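Probable cobalt-precorrin-6B C(15)-methyltransferase (decarboxylating) (PDB 1L3I) probably methylates C-15 of cobalt-precorrin-6B with S-adenosyl-L-methionine and then decarboxylates C-12, giving cobalt-precorrin-7 in the anaerobic route to adenosylcobalamin. Local coordinates at residues V55-I68 and D82-L95. Residues are numbered along the deposited sequence; the frame is centred on the assembly and turned at random.
With SAH (S-adenosyl-L-homocysteine), chain G.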
# COMPACT_ATOMS: atom_id res chain seq x y z
N VAL A 55 30.48 -8.38 -3.76
CA VAL A 55 31.25 -8.96 -2.67
C VAL A 55 32.37 -9.87 -3.17
O VAL A 55 32.53 -10.08 -4.38
CB VAL A 55 30.34 -9.70 -1.63
CG1 VAL A 55 29.30 -8.75 -1.08
CG2 VAL A 55 29.67 -10.90 -2.24
N ARG A 56 33.16 -10.39 -2.23
CA ARG A 56 34.28 -11.27 -2.57
C ARG A 56 33.83 -12.68 -2.95
O ARG A 56 34.18 -13.18 -4.01
CB ARG A 56 35.28 -11.30 -1.41
CG ARG A 56 36.53 -12.17 -1.62
CD ARG A 56 37.59 -11.92 -0.54
NE ARG A 56 36.99 -11.65 0.77
CZ ARG A 56 37.50 -12.01 1.94
NH1 ARG A 56 38.64 -12.68 2.01
NH2 ARG A 56 36.84 -11.71 3.07
N ARG A 57 33.03 -13.31 -2.09
CA ARG A 57 32.55 -14.66 -2.34
C ARG A 57 31.08 -14.78 -1.90
O ARG A 57 30.70 -14.27 -0.84
CB ARG A 57 33.43 -15.67 -1.59
CG ARG A 57 32.95 -17.13 -1.57
CD ARG A 57 32.95 -17.81 -2.94
NE ARG A 57 34.29 -18.05 -3.48
CZ ARG A 57 34.56 -18.49 -4.72
NH1 ARG A 57 33.58 -18.75 -5.58
NH2 ARG A 57 35.81 -18.65 -5.11
N VAL A 58 30.27 -15.43 -2.74
CA VAL A 58 28.86 -15.63 -2.43
C VAL A 58 28.60 -17.12 -2.44
O VAL A 58 29.11 -17.83 -3.30
CB VAL A 58 27.92 -14.99 -3.51
CG1 VAL A 58 26.46 -15.15 -3.10
CG2 VAL A 58 28.22 -13.53 -3.72
N TYR A 59 27.87 -17.60 -1.44
CA TYR A 59 27.48 -19.00 -1.34
C TYR A 59 25.97 -19.04 -1.57
O TYR A 59 25.21 -18.55 -0.74
CB TYR A 59 27.81 -19.54 0.05
CG TYR A 59 29.28 -19.67 0.32
CD1 TYR A 59 29.99 -18.62 0.88
CD2 TYR A 59 29.97 -20.82 -0.06
CE1 TYR A 59 31.37 -18.70 1.06
CE2 TYR A 59 31.35 -20.92 0.13
CZ TYR A 59 32.04 -19.86 0.68
OH TYR A 59 33.40 -19.95 0.84
N ALA A 60 25.54 -19.58 -2.71
CA ALA A 60 24.12 -19.66 -3.06
C ALA A 60 23.59 -21.08 -2.82
O ALA A 60 24.00 -22.03 -3.48
CB ALA A 60 23.91 -19.25 -4.50
N ILE A 61 22.64 -21.20 -1.91
CA ILE A 61 22.07 -22.49 -1.54
C ILE A 61 20.62 -22.65 -1.99
O ILE A 61 19.86 -21.67 -1.97
CB ILE A 61 22.08 -22.62 -0.01
CG1 ILE A 61 23.49 -22.44 0.55
CG2 ILE A 61 21.49 -23.93 0.43
CD1 ILE A 61 23.52 -22.25 2.05
N ASP A 62 20.24 -23.87 -2.35
CA ASP A 62 18.86 -24.19 -2.72
C ASP A 62 18.57 -25.69 -2.75
O ASP A 62 19.40 -26.48 -3.21
CB ASP A 62 18.49 -23.57 -4.07
CG ASP A 62 17.01 -23.22 -4.15
OD1 ASP A 62 16.18 -24.15 -4.09
OD2 ASP A 62 16.69 -22.02 -4.26
N ARG A 63 17.41 -26.06 -2.23
CA ARG A 63 16.94 -27.45 -2.20
C ARG A 63 16.69 -27.91 -3.63
O ARG A 63 16.97 -29.06 -4.00
CB ARG A 63 15.57 -27.55 -1.52
CG ARG A 63 15.49 -27.27 -0.06
CD ARG A 63 14.05 -27.38 0.39
NE ARG A 63 13.92 -27.20 1.83
CZ ARG A 63 12.86 -27.56 2.54
NH1 ARG A 63 11.82 -28.12 1.97
NH2 ARG A 63 12.84 -27.33 3.86
N ASN A 64 16.07 -27.03 -4.41
CA ASN A 64 15.70 -27.31 -5.78
C ASN A 64 16.87 -27.32 -6.75
O ASN A 64 17.50 -26.28 -6.99
CB ASN A 64 14.63 -26.30 -6.25
CG ASN A 64 13.91 -26.74 -7.54
OD1 ASN A 64 13.20 -25.94 -8.16
ND2 ASN A 64 14.06 -28.00 -7.93
N PRO A 65 17.17 -28.50 -7.35
CA PRO A 65 18.26 -28.66 -8.32
C PRO A 65 18.01 -27.66 -9.45
O PRO A 65 18.94 -27.09 -10.00
CB PRO A 65 18.04 -30.08 -8.83
CG PRO A 65 17.49 -30.78 -7.66
CD PRO A 65 16.50 -29.79 -7.11
N GLU A 66 16.73 -27.45 -9.75
CA GLU A 66 16.32 -26.54 -10.80
C GLU A 66 16.59 -25.08 -10.48
O GLU A 66 16.80 -24.27 -11.38
CB GLU A 66 14.84 -26.74 -11.13
CG GLU A 66 14.57 -28.05 -11.87
CD GLU A 66 14.97 -28.03 -13.36
OE1 GLU A 66 15.91 -27.31 -13.76
OE2 GLU A 66 14.32 -28.76 -14.14
N ALA A 67 16.53 -24.75 -9.19
CA ALA A 67 16.82 -23.39 -8.76
C ALA A 67 18.34 -23.17 -8.93
O ALA A 67 18.78 -22.11 -9.39
CB ALA A 67 16.42 -23.19 -7.32
N ILE A 68 19.13 -24.19 -8.62
CA ILE A 68 20.58 -24.09 -8.75
C ILE A 68 20.98 -23.94 -10.22
O ILE A 68 21.88 -23.17 -10.57
CB ILE A 68 21.28 -25.32 -8.12
CG1 ILE A 68 21.07 -25.34 -6.60
CG2 ILE A 68 22.77 -25.32 -8.49
CD1 ILE A 68 21.66 -24.16 -5.86
N ASP A 82 32.04 -16.46 -11.29
CA ASP A 82 33.32 -17.05 -10.89
C ASP A 82 33.65 -16.92 -9.39
O ASP A 82 34.55 -17.61 -8.89
CB ASP A 82 34.46 -16.60 -11.82
CG ASP A 82 34.61 -15.10 -11.92
OD1 ASP A 82 33.78 -14.35 -11.36
OD2 ASP A 82 35.58 -14.66 -12.59
N ASN A 83 32.86 -16.12 -8.66
CA ASN A 83 33.05 -15.95 -7.21
C ASN A 83 31.83 -16.47 -6.44
O ASN A 83 31.65 -16.18 -5.25
CB ASN A 83 33.29 -14.47 -6.84
CG ASN A 83 32.07 -13.59 -7.12
OD1 ASN A 83 31.30 -13.84 -8.04
ND2 ASN A 83 31.92 -12.53 -6.32
N VAL A 84 31.01 -17.25 -7.13
CA VAL A 84 29.80 -17.82 -6.56
C VAL A 84 29.94 -19.34 -6.43
O VAL A 84 30.27 -20.04 -7.39
CB VAL A 84 28.54 -17.49 -7.44
CG1 VAL A 84 27.32 -18.20 -6.90
CG2 VAL A 84 28.30 -15.99 -7.48
N THR A 85 29.70 -19.84 -5.22
CA THR A 85 29.76 -21.27 -4.95
C THR A 85 28.33 -21.75 -4.80
O THR A 85 27.67 -21.42 -3.81
CB THR A 85 30.54 -21.55 -3.66
OG1 THR A 85 31.86 -20.99 -3.76
CG2 THR A 85 30.65 -23.04 -3.41
N LEU A 86 27.83 -22.44 -5.81
CA LEU A 86 26.47 -22.98 -5.80
C LEU A 86 26.44 -24.26 -4.98
O LEU A 86 27.31 -25.10 -5.10
CB LEU A 86 26.00 -23.25 -7.24
CG LEU A 86 25.73 -21.99 -8.05
CD1 LEU A 86 25.85 -22.28 -9.51
CD2 LEU A 86 24.36 -21.45 -7.71
N MSE A 87 25.42 -24.39 -4.14
CA MSE A 87 25.30 -25.56 -3.29
C MSE A 87 23.88 -26.11 -3.28
O MSE A 87 22.97 -25.46 -2.73
CB MSE A 87 25.70 -25.21 -1.86
CG MSE A 87 27.08 -24.61 -1.75
SE MSE A 87 27.54 -24.29 0.10
CE MSE A 87 26.78 -22.54 0.28
N GLU A 88 23.67 -27.27 -3.89
CA GLU A 88 22.35 -27.86 -3.89
C GLU A 88 22.20 -28.61 -2.59
O GLU A 88 23.12 -29.29 -2.15
CB GLU A 88 22.14 -28.82 -5.05
CG GLU A 88 20.71 -29.33 -5.10
CD GLU A 88 20.54 -30.58 -5.92
OE1 GLU A 88 21.10 -30.66 -7.03
OE2 GLU A 88 19.82 -31.50 -5.46
N GLY A 89 21.04 -28.47 -1.96
CA GLY A 89 20.79 -29.17 -0.71
C GLY A 89 20.01 -28.33 0.27
O GLY A 89 19.75 -27.15 0.04
N ASP A 90 19.62 -28.96 1.36
CA ASP A 90 18.86 -28.30 2.40
C ASP A 90 19.82 -27.32 3.10
O ASP A 90 20.95 -27.66 3.41
CB ASP A 90 18.32 -29.35 3.36
CG ASP A 90 17.16 -28.85 4.18
OD1 ASP A 90 16.23 -28.23 3.60
OD2 ASP A 90 17.17 -29.11 5.40
N ALA A 91 19.33 -26.11 3.35
CA ALA A 91 20.11 -25.04 3.97
C ALA A 91 20.94 -25.33 5.21
O ALA A 91 22.14 -25.02 5.24
CB ALA A 91 19.24 -23.81 4.21
N PRO A 92 20.34 -25.89 6.28
CA PRO A 92 21.17 -26.14 7.47
C PRO A 92 22.42 -26.98 7.21
O PRO A 92 23.52 -26.58 7.61
CB PRO A 92 20.19 -26.80 8.42
CG PRO A 92 18.88 -26.14 8.04
CD PRO A 92 18.94 -26.27 6.54
N GLU A 93 22.27 -28.07 6.46
CA GLU A 93 23.38 -28.95 6.10
C GLU A 93 24.45 -28.15 5.37
O GLU A 93 25.63 -28.22 5.71
CB GLU A 93 22.90 -30.12 5.22
CG GLU A 93 23.95 -30.76 4.25
CD GLU A 93 23.98 -30.11 2.85
OE1 GLU A 93 22.89 -29.96 2.23
OE2 GLU A 93 25.08 -29.75 2.35
N ALA A 94 24.01 -27.39 4.36
CA ALA A 94 24.87 -26.58 3.51
C ALA A 94 25.56 -25.46 4.27
O ALA A 94 26.75 -25.20 4.05
CB ALA A 94 24.08 -26.02 2.36
N LEU A 95 24.81 -24.79 5.14
CA LEU A 95 25.33 -23.67 5.93
C LEU A 95 26.50 -24.07 6.82
O LEU A 95 27.40 -23.27 7.05
CB LEU A 95 24.23 -23.05 6.80
CG LEU A 95 23.27 -22.06 6.14
CD1 LEU A 95 22.10 -21.84 7.08
CD2 LEU A 95 23.98 -20.74 5.82
N SAH G . 15.27 -14.48 -3.99
CA SAH G . 15.27 -15.36 -5.17
CB SAH G . 14.04 -16.30 -5.19
CG SAH G . 13.98 -17.24 -3.95
SD SAH G . 12.61 -18.40 -3.89
C SAH G . 15.30 -14.49 -6.42
O SAH G . 15.33 -13.26 -6.26
OXT SAH G . 15.31 -15.05 -7.54
C5' SAH G . 12.94 -19.29 -2.39
C4' SAH G . 13.88 -20.42 -2.58
O4' SAH G . 14.00 -21.02 -1.27
C3' SAH G . 13.40 -21.59 -3.57
O3' SAH G . 14.18 -21.82 -4.79
C2' SAH G . 13.37 -22.78 -2.58
O2' SAH G . 13.58 -24.10 -3.11
C1' SAH G . 14.39 -22.33 -1.55
N9 SAH G . 14.39 -22.93 -0.23
C8 SAH G . 13.32 -22.95 0.71
N7 SAH G . 13.67 -23.56 1.80
C5 SAH G . 15.00 -23.98 1.60
C6 SAH G . 15.93 -24.67 2.40
N6 SAH G . 15.63 -25.10 3.63
N1 SAH G . 17.18 -24.92 1.91
C2 SAH G . 17.46 -24.49 0.68
N3 SAH G . 16.68 -23.83 -0.15
C4 SAH G . 15.46 -23.60 0.36
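Ile61 packs against one side of the short helix 91-95, its CD1 3.8 Å from Ala94 CB and also against Leu95 CD2, while its CG2 leans toward Ala91. With CG1 beside its own backbone N (chi1 -57°), the long branch reaches this helix. On the other face of the sheet, Ile68 of helix 65-77 and Leu86 run alongside each other head to tail, CG2 of Ile68 4.0 Å from Leu86 CB, and Leu86 CD2 packs on Ala60 CB. Between these layers strands 57-62 and 84-88 run parallel, laced by alternating backbone bonds from Val58 N to Asn83 O through to Gly89 N and Asp62 O, in the right-handed beta-alpha-beta crossover of a Rossmann-type methyltransferase.

The C-terminal ends of the two strands, with the turns that follow, bind S-adenosyl-L-homocysteine. Asp62 takes the ribose hydroxyls, O2' on OD1 (2.8 Å) and O3' on OD2 (2.6 Å); OD1 also closes an Asx turn with Asn64 N, and Gly43 N holds OD2. Ala91 N donates to adenine N1 (2.8 Å). Arg63 NE forms a salt bridge with Asp90 OD1 (3.1 Å), the guanidinium and carboxylate planes 56° apart, beside adenine N6. A buried carboxylate gripped by two backbone amides and two hydroxyls probably stays ionised, fixing the ribose.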